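Nitronate monooxygenase family protein (Pseudomonas aeruginosa, PDB 4QIT) catalyses the FMN-dependent oxidative denitrification of alkyl nitronates with molecular oxygen, with the toxin propionate 3-nitronate as its best substrate. Local coordinates at residues 248-253 / 262-267; 116-119 / 123-126; 140-145 / 158-163. The protein carries 1 engineered substitution. All coordinates share one frame; numbering follows the deposited sequence.

Contact 1 (248-253 / 262-267); sequences FVLCPE and EALKGP
Next to the Leu250-Leu264 contact, the backbone oxygen Cys251 O is gripped by two groups, Arg261 NH1 through a hydrogen bond and Ser254 OG through a weak one. Between 248-253 and 262-267 themselves the contact is apolar. Leu264 and Leu250 carry most of it. In Leu264, CG lies anti to the backbone N (chi1 -179°), which extends the side chain away from helix 258-265 toward the other segment. The methyl CD2 at its end enters the angle between Val249 and Leu250. Leu264 CD2 lies 3.7 Å from Val249 CG1, with Val249 CB close beside it. On the other side, Leu264 CD2 meets the branch carbon Leu250 CG at 3.8 Å. One methyl is therefore held by two consecutive side chains.

Leu250 also reaches the next residue of the helix. Leu250 CD1 touches Lys265 CG at 3.7 Å. Only the aliphatic part of Lys265 is used here. The chain bends at chi3 (-79°), and NZ forms a salt bridge with Glu341. The aliphatic base of this exposed lysine thus packs on a buried leucine.

In 248-253 the short helix gives way to a turn, with Cys251 N bonded to Phe248 O at 3.2 Å. Helix 258-265 ends just past the contact, and Gly266 is the first residue to leave it.

The contact joins two helices that follow strand 241-244 of the TIM barrel. The end of that strand and the residues after it, Gln243 to Thr246, probably bind FMN. Leu264 comes within about 4 Å of Thr246, side chain to side chain, and the Val249 side chain within about 5 Å of the FMN. Phe248 points away from 262-267 and packs against helices 32-41 and 344-355.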
loop_
_atom_site.group_PDB
_atom_site.type_symbol
_atom_site.label_atom_id
_atom_site.label_comp_id
_atom_site.label_asym_id
_atom_site.label_seq_id
_atom_site.Cartn_x
_atom_site.Cartn_y
_atom_site.Cartn_z
ATOM N N PHE A 248 -19.452 -3.368 -0.043
ATOM C CA PHE A 248 -20.777 -3.724 0.476
ATOM C C PHE A 248 -21.372 -2.686 1.420
ATOM O O PHE A 248 -22.515 -2.827 1.853
ATOM C CB PHE A 248 -20.772 -5.112 1.140
ATOM C CG PHE A 248 -20.629 -6.247 0.161
ATOM C CD1 PHE A 248 -21.747 -6.777 -0.470
ATOM C CD2 PHE A 248 -19.381 -6.747 -0.161
ATOM C CE1 PHE A 248 -21.633 -7.813 -1.383
ATOM C CE2 PHE A 248 -19.249 -7.785 -1.073
ATOM C CZ PHE A 248 -20.380 -8.312 -1.692
ATOM N N VAL A 249 -20.616 -1.636 1.729
ATOM C CA VAL A 249 -21.080 -0.630 2.686
ATOM C C VAL A 249 -22.366 0.075 2.246
ATOM O O VAL A 249 -23.281 0.289 3.050
ATOM C CB VAL A 249 -19.974 0.399 3.006
ATOM C CG1 VAL A 249 -20.529 1.540 3.838
ATOM C CG2 VAL A 249 -18.827 -0.294 3.754
ATOM N N LEU A 250 -22.434 0.421 0.964
ATOM C CA LEU A 250 -23.601 1.115 0.415
ATOM C C LEU A 250 -24.816 0.224 0.151
ATOM O O LEU A 250 -25.877 0.726 -0.238
ATOM C CB LEU A 250 -23.222 1.863 -0.864
ATOM C CG LEU A 250 -22.189 2.973 -0.702
ATOM C CD1 LEU A 250 -21.897 3.569 -2.061
ATOM C CD2 LEU A 250 -22.680 4.053 0.251
ATOM N N CYS A 251 -24.672 -1.082 0.348
ATOM C CA CYS A 251 -25.816 -1.983 0.181
ATOM C C CYS A 251 -26.900 -1.566 1.161
ATOM O O CYS A 251 -26.607 -1.185 2.292
ATOM C CB CYS A 251 -25.429 -3.438 0.445
ATOM S SG CYS A 251 -24.275 -4.118 -0.750
ATOM N N PRO A 252 -28.163 -1.617 0.727
ATOM C CA PRO A 252 -29.284 -1.217 1.583
ATOM C C PRO A 252 -29.404 -2.109 2.819
ATOM O O PRO A 252 -29.964 -1.673 3.834
ATOM C CB PRO A 252 -30.505 -1.382 0.663
ATOM C CG PRO A 252 -30.060 -2.343 -0.391
ATOM C CD PRO A 252 -28.613 -2.003 -0.620
ATOM N N GLU A 253 -28.873 -3.326 2.736
ATOM C CA GLU A 253 -28.914 -4.269 3.853
ATOM C C GLU A 253 -27.915 -3.939 4.962
ATOM O O GLU A 253 -28.038 -4.456 6.063
ATOM C CB GLU A 253 -28.655 -5.694 3.356
ATOM C CG GLU A 253 -29.692 -6.235 2.366
ATOM C CD GLU A 253 -29.445 -5.814 0.927
ATOM O OE1 GLU A 253 -28.423 -5.145 0.641
ATOM O OE2 GLU A 253 -30.279 -6.164 0.055
ATOM N N GLU A 262 -23.787 8.985 2.363
ATOM C CA GLU A 262 -23.528 10.252 1.669
ATOM C C GLU A 262 -22.024 10.533 1.544
ATOM O O GLU A 262 -21.548 10.936 0.479
ATOM C CB GLU A 262 -24.216 11.408 2.400
ATOM C CG GLU A 262 -23.778 12.785 1.962
ATOM C CD GLU A 262 -24.459 13.893 2.748
ATOM O OE1 GLU A 262 -24.368 13.893 3.999
ATOM O OE2 GLU A 262 -25.087 14.766 2.111
ATOM N N ALA A 263 -21.289 10.318 2.635
ATOM C CA ALA A 263 -19.841 10.509 2.663
ATOM C C ALA A 263 -19.145 9.631 1.625
ATOM O O ALA A 263 -18.286 10.100 0.868
ATOM C CB ALA A 263 -19.302 10.192 4.048
ATOM N N LEU A 264 -19.523 8.358 1.591
ATOM C CA LEU A 264 -18.862 7.394 0.721
ATOM C C LEU A 264 -19.250 7.596 -0.750
ATOM O O LEU A 264 -18.459 7.306 -1.650
ATOM C CB LEU A 264 -19.142 5.963 1.205
ATOM C CG LEU A 264 -18.520 4.801 0.431
ATOM C CD1 LEU A 264 -16.997 4.969 0.344
ATOM C CD2 LEU A 264 -18.888 3.503 1.124
ATOM N N LYS A 265 -20.453 8.111 -0.999
ATOM C CA LYS A 265 -20.879 8.395 -2.369
ATOM C C LYS A 265 -20.282 9.677 -2.961
ATOM O O LYS A 265 -20.172 9.798 -4.182
ATOM C CB LYS A 265 -22.409 8.423 -2.476
ATOM C CG LYS A 265 -23.026 7.037 -2.480
ATOM C CD LYS A 265 -24.500 7.067 -2.841
ATOM C CE LYS A 265 -25.357 7.474 -1.657
ATOM N NZ LYS A 265 -26.810 7.250 -1.937
ATOM N N GLY A 266 -19.883 10.618 -2.108
ATOM C CA GLY A 266 -19.471 11.936 -2.568
ATOM C C GLY A 266 -17.976 12.121 -2.710
ATOM O O GLY A 266 -17.224 11.141 -2.762
ATOM N N PRO A 267 -17.530 13.384 -2.766
ATOM C CA PRO A 267 -16.125 13.676 -3.071
ATOM C C PRO A 267 -15.138 13.236 -1.985
ATOM O O PRO A 267 -13.957 13.081 -2.271
ATOM C CB PRO A 267 -16.103 15.201 -3.240
ATOM C CG PRO A 267 -17.317 15.693 -2.510
ATOM C CD PRO A 267 -18.343 14.605 -2.607
#

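Contact 2 (116-119 / 123-126)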
loop_
_atom_site.group_PDB
_atom_site.type_symbol
_atom_site.label_atom_id
_atom_site.label_comp_id
_atom_site.label_asym_id
_atom_site.label_seq_id
_atom_site.Cartn_x
_atom_site.Cartn_y
_atom_site.Cartn_z
ATOM N N LEU A 116 -14.322 -6.934 24.289
ATOM C CA LEU A 116 -13.558 -8.008 24.908
ATOM C C LEU A 116 -12.952 -8.892 23.835
ATOM O O LEU A 116 -13.634 -9.319 22.896
ATOM C CB LEU A 116 -14.423 -8.840 25.855
ATOM C CG LEU A 116 -15.053 -8.096 27.030
ATOM C CD1 LEU A 116 -15.881 -9.058 27.874
ATOM C CD2 LEU A 116 -13.986 -7.421 27.869
ATOM N N SER A 117 -11.658 -9.147 23.961
ATOM C CA SER A 117 -10.969 -10.056 23.068
ATOM C C SER A 117 -11.448 -11.484 23.281
ATOM O O SER A 117 -11.899 -11.844 24.375
ATOM C CB SER A 117 -9.467 -9.985 23.322
ATOM O OG SER A 117 -8.784 -10.924 22.515
ATOM N N PHE A 118 -11.340 -12.291 22.229
ATOM C CA PHE A 118 -11.594 -13.721 22.294
ATOM C C PHE A 118 -10.692 -14.327 23.364
ATOM O O PHE A 118 -11.048 -15.319 24.010
ATOM C CB PHE A 118 -11.301 -14.343 20.925
ATOM C CG PHE A 118 -11.790 -15.764 20.768
ATOM C CD1 PHE A 118 -13.152 -16.050 20.743
ATOM C CD2 PHE A 118 -10.883 -16.808 20.611
ATOM C CE1 PHE A 118 -13.599 -17.357 20.582
ATOM C CE2 PHE A 118 -11.328 -18.117 20.448
ATOM C CZ PHE A 118 -12.683 -18.389 20.433
ATOM N N LEU A 119 -9.532 -13.709 23.564
ATOM C CA LEU A 119 -8.559 -14.189 24.544
ATOM C C LEU A 119 -8.941 -13.899 25.992
ATOM O O LEU A 119 -8.317 -14.437 26.910
ATOM C CB LEU A 119 -7.180 -13.602 24.243
ATOM C CG LEU A 119 -6.679 -13.866 22.823
ATOM C CD1 LEU A 119 -5.318 -13.246 22.623
ATOM C CD2 LEU A 119 -6.631 -15.361 22.536
ATOM N N THR A 123 -16.651 -17.094 27.533
ATOM C CA THR A 123 -17.993 -17.540 27.151
ATOM C C THR A 123 -18.196 -17.627 25.630
ATOM O O THR A 123 -19.172 -18.213 25.163
ATOM C CB THR A 123 -19.106 -16.661 27.768
ATOM O OG1 THR A 123 -19.063 -15.342 27.206
ATOM C CG2 THR A 123 -18.959 -16.575 29.290
ATOM N N LEU A 124 -17.274 -17.057 24.861
ATOM C CA LEU A 124 -17.437 -17.004 23.408
ATOM C C LEU A 124 -17.229 -18.353 22.715
ATOM O O LEU A 124 -18.054 -18.774 21.900
ATOM C CB LEU A 124 -16.516 -15.933 22.811
ATOM C CG LEU A 124 -16.897 -14.506 23.206
ATOM C CD1 LEU A 124 -15.825 -13.506 22.784
ATOM C CD2 LEU A 124 -18.265 -14.118 22.624
ATOM N N LEU A 125 -16.131 -19.030 23.038
ATOM C CA LEU A 125 -15.819 -20.322 22.425
ATOM C C LEU A 125 -16.905 -21.391 22.616
ATOM O O LEU A 125 -17.333 -22.015 21.643
ATOM C CB LEU A 125 -14.444 -20.836 22.880
ATOM C CG LEU A 125 -14.009 -22.217 22.386
ATOM C CD1 LEU A 125 -13.988 -22.278 20.858
ATOM C CD2 LEU A 125 -12.646 -22.580 22.954
ATOM N N PRO A 126 -17.365 -21.611 23.862
ATOM C CA PRO A 126 -18.409 -22.639 23.966
ATOM C C PRO A 126 -19.695 -22.272 23.221
ATOM O O PRO A 126 -20.361 -23.169 22.700
ATOM C CB PRO A 126 -18.655 -22.752 25.478
ATOM C CG PRO A 126 -18.085 -21.503 26.068
ATOM C CD PRO A 126 -16.941 -21.121 25.185
#
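Phe118 and Leu124 bring their CA atoms to 6.8 Å as the chain leaves an irregular loop and turns into helix 124-131. The Phe118 ring makes the contact. With CG anti to the backbone N (chi1 -168°), the ring reaches across to the first turn of the helix and meets it obliquely. Phe118 CE1 lies 3.9 Å from Leu124 CB. Phe118 CZ lies 3.9 Å from Leu125 CB. The methyl Leu125 CD1 follows at 4.1 Å from Phe118 CZ. The ring thus rests on the roots of two consecutive leucines and on the backbone between them, with Phe118 CE1 also 3.9 Å from Leu125 N.

Phe118 is the middle residue of an ST turn. Ser117 OG accepts from Leu119 N at 3.1 Å, nearly straight at 162°. The same oxygen is also hydrogen-bonded to His79 O. In the TIM barrel this loop lies against strand 72-77, and Phe118 makes backbone hydrogen bonds with Phe77, the last residue of that strand. The Phe118 ring also meets that of Phe138 on strand 135-139, with the planes at about 55°. Leu125 packs against Gln147 and Leu151 of helix 145-153, and Leu124 against Leu76.

Contact 3 (140-145 / 158-163); sequences FGAPPR and VLVCAT
Val160 points toward the loop 140-145 and meets it with one branch. Val160 CG1, anti to the backbone N (chi1 -175°), comes within 3.4 Å of Gly141 O. Val160 CG1 lies 4.1 Å from Ala142 CB. The bond to Ala142 CB points neither at the strand nor away from it, and across the contact its methyl meets only that one valine methyl. Gly141 O is buried by this packing. It has no polar partner in the model, and the valine methyl sits against it.

Strand 157-162 and its parallel neighbour 135-139 are joined through helix 145-153. This is one beta-alpha-beta crossover of the TIM barrel. The loop 140-145 is its first connection, running from the end of strand 135-139 to Pro144, at the N-cap position of the helix. Val158, two residues before Val160, packs on the same helix.

Nearer the strand end, a water joins the two backbones. The water oxygen accepts from Phe140 N at 2.8 Å. The same water donates to Cys161 O at 2.8 Å. The Phe140 side chain starts out away from the strand, and its ring meets that of Phe77 edge-to-face. Phe77 belongs to the nitroethane pocket.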
loop_
_atom_site.group_PDB
_atom_site.type_symbol
_atom_site.label_atom_id
_atom_site.label_comp_id
_atom_site.label_asym_id
_atom_site.label_seq_id
_atom_site.Cartn_x
_atom_site.Cartn_y
_atom_site.Cartn_z
ATOM N N PHE A 140 -6.730 -9.379 14.396
ATOM C CA PHE A 140 -5.715 -8.858 15.330
ATOM C C PHE A 140 -4.790 -9.921 15.906
ATOM O O PHE A 140 -3.794 -9.579 16.547
ATOM C CB PHE A 140 -6.308 -8.052 16.498
ATOM C CG PHE A 140 -7.134 -6.862 16.093
ATOM C CD1 PHE A 140 -6.702 -5.963 15.121
ATOM C CD2 PHE A 140 -8.337 -6.617 16.737
ATOM C CE1 PHE A 140 -7.475 -4.854 14.802
ATOM C CE2 PHE A 140 -9.113 -5.522 16.420
ATOM C CZ PHE A 140 -8.685 -4.637 15.449
ATOM N N GLY A 141 -5.120 -11.192 15.700
ATOM C CA GLY A 141 -4.301 -12.282 16.213
ATOM C C GLY A 141 -4.953 -13.629 15.964
ATOM O O GLY A 141 -6.109 -13.710 15.526
ATOM N N ALA A 142 -4.212 -14.696 16.248
ATOM C CA ALA A 142 -4.765 -16.039 16.143
ATOM C C ALA A 142 -4.960 -16.583 17.549
ATOM O O ALA A 142 -4.128 -16.343 18.432
ATOM C CB ALA A 142 -3.840 -16.937 15.355
ATOM N N PRO A 143 -6.059 -17.311 17.772
ATOM C CA PRO A 143 -6.241 -17.962 19.069
ATOM C C PRO A 143 -5.220 -19.081 19.238
ATOM O O PRO A 143 -4.593 -19.486 18.255
ATOM C CB PRO A 143 -7.642 -18.578 18.959
ATOM C CG PRO A 143 -8.319 -17.822 17.847
ATOM C CD PRO A 143 -7.223 -17.499 16.888
ATOM N N PRO A 144 -5.051 -19.581 20.473
ATOM C CA PRO A 144 -4.210 -20.767 20.651
ATOM C C PRO A 144 -4.652 -21.930 19.757
ATOM O O PRO A 144 -5.836 -22.072 19.434
ATOM C CB PRO A 144 -4.428 -21.127 22.124
ATOM C CG PRO A 144 -4.752 -19.832 22.779
ATOM C CD PRO A 144 -5.548 -19.054 21.757
ATOM N N ARG A 145 -3.687 -22.753 19.361
ATOM C CA ARG A 145 -3.937 -23.890 18.483
ATOM C C ARG A 145 -5.050 -24.815 18.980
ATOM O O ARG A 145 -5.869 -25.293 18.189
ATOM C CB ARG A 145 -2.644 -24.683 18.294
ATOM C CG ARG A 145 -2.837 -26.031 17.631
ATOM C CD ARG A 145 -2.227 -26.053 16.244
ATOM N NE ARG A 145 -1.563 -27.325 15.971
ATOM C CZ ARG A 145 -0.864 -27.577 14.869
ATOM N NH1 ARG A 145 -0.733 -26.642 13.937
ATOM N NH2 ARG A 145 -0.291 -28.762 14.698
ATOM N N VAL A 158 -11.858 -22.234 10.015
ATOM C CA VAL A 158 -11.287 -21.108 10.759
ATOM C C VAL A 158 -10.377 -20.249 9.885
ATOM O O VAL A 158 -9.417 -20.749 9.278
ATOM C CB VAL A 158 -10.494 -21.579 11.996
ATOM C CG1 VAL A 158 -9.820 -20.391 12.694
ATOM C CG2 VAL A 158 -11.414 -22.327 12.969
ATOM N N LEU A 159 -10.686 -18.953 9.821
ATOM C CA LEU A 159 -9.864 -18.004 9.072
ATOM C C LEU A 159 -9.215 -17.026 10.048
ATOM O O LEU A 159 -9.818 -16.667 11.061
ATOM C CB LEU A 159 -10.710 -17.194 8.088
ATOM C CG LEU A 159 -11.653 -17.880 7.095
ATOM C CD1 LEU A 159 -11.865 -16.974 5.888
ATOM C CD2 LEU A 159 -11.167 -19.239 6.657
ATOM N N VAL A 160 -8.001 -16.580 9.733
ATOM C CA VAL A 160 -7.362 -15.520 10.509
ATOM C C VAL A 160 -6.733 -14.501 9.569
ATOM O O VAL A 160 -6.112 -14.866 8.572
ATOM C CB VAL A 160 -6.270 -16.072 11.473
ATOM C CG1 VAL A 160 -5.714 -14.949 12.352
ATOM C CG2 VAL A 160 -6.816 -17.182 12.357
ATOM N N CYS A 161 -6.907 -13.221 9.879
ATOM C CA CYS A 161 -6.298 -12.157 9.097
ATOM C C CYS A 161 -4.814 -11.982 9.430
ATOM O O CYS A 161 -4.410 -12.063 10.605
ATOM C CB CYS A 161 -7.040 -10.857 9.382
ATOM S SG CYS A 161 -6.393 -9.440 8.515
ATOM N N ALA A 162 -4.000 -11.758 8.404
ATOM C CA ALA A 162 -2.584 -11.429 8.596
ATOM C C ALA A 162 -2.193 -10.304 7.653
ATOM O O ALA A 162 -2.750 -10.201 6.550
ATOM C CB ALA A 162 -1.714 -12.645 8.349
ATOM N N THR A 163 -1.235 -9.473 8.069
ATOM C CA THR A 163 -0.776 -8.355 7.238
ATOM C C THR A 163 0.642 -8.532 6.709
ATOM O O THR A 163 1.108 -7.723 5.915
ATOM C CB THR A 163 -0.866 -6.984 7.961
ATOM O OG1 THR A 163 0.100 -6.931 9.022
ATOM C CG2 THR A 163 -2.272 -6.732 8.488
HETATM O O HOH W 1 -5.320 -9.787 12.010
#

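How the contacts relate
Contacts 2 and 3 are neighbours, with centres about 14 Å apart. They touch directly: Phe118 CD2 packs on Pro143 CG at 3.9 Å, and Leu119 CD2 on Pro144 CD at 3.9 Å. Phe77 of the nitroethane pocket is a neighbour of both. Contact 1 lies across the centre of the chain, about 32 Å from contact 2 and 29 Å from contact 3 between centres. It is the closest to the flavin, at about 5 Å from the Val249 side chain. The side chains of Val160 and Phe118 stay about 9 and 11 Å from the FMN.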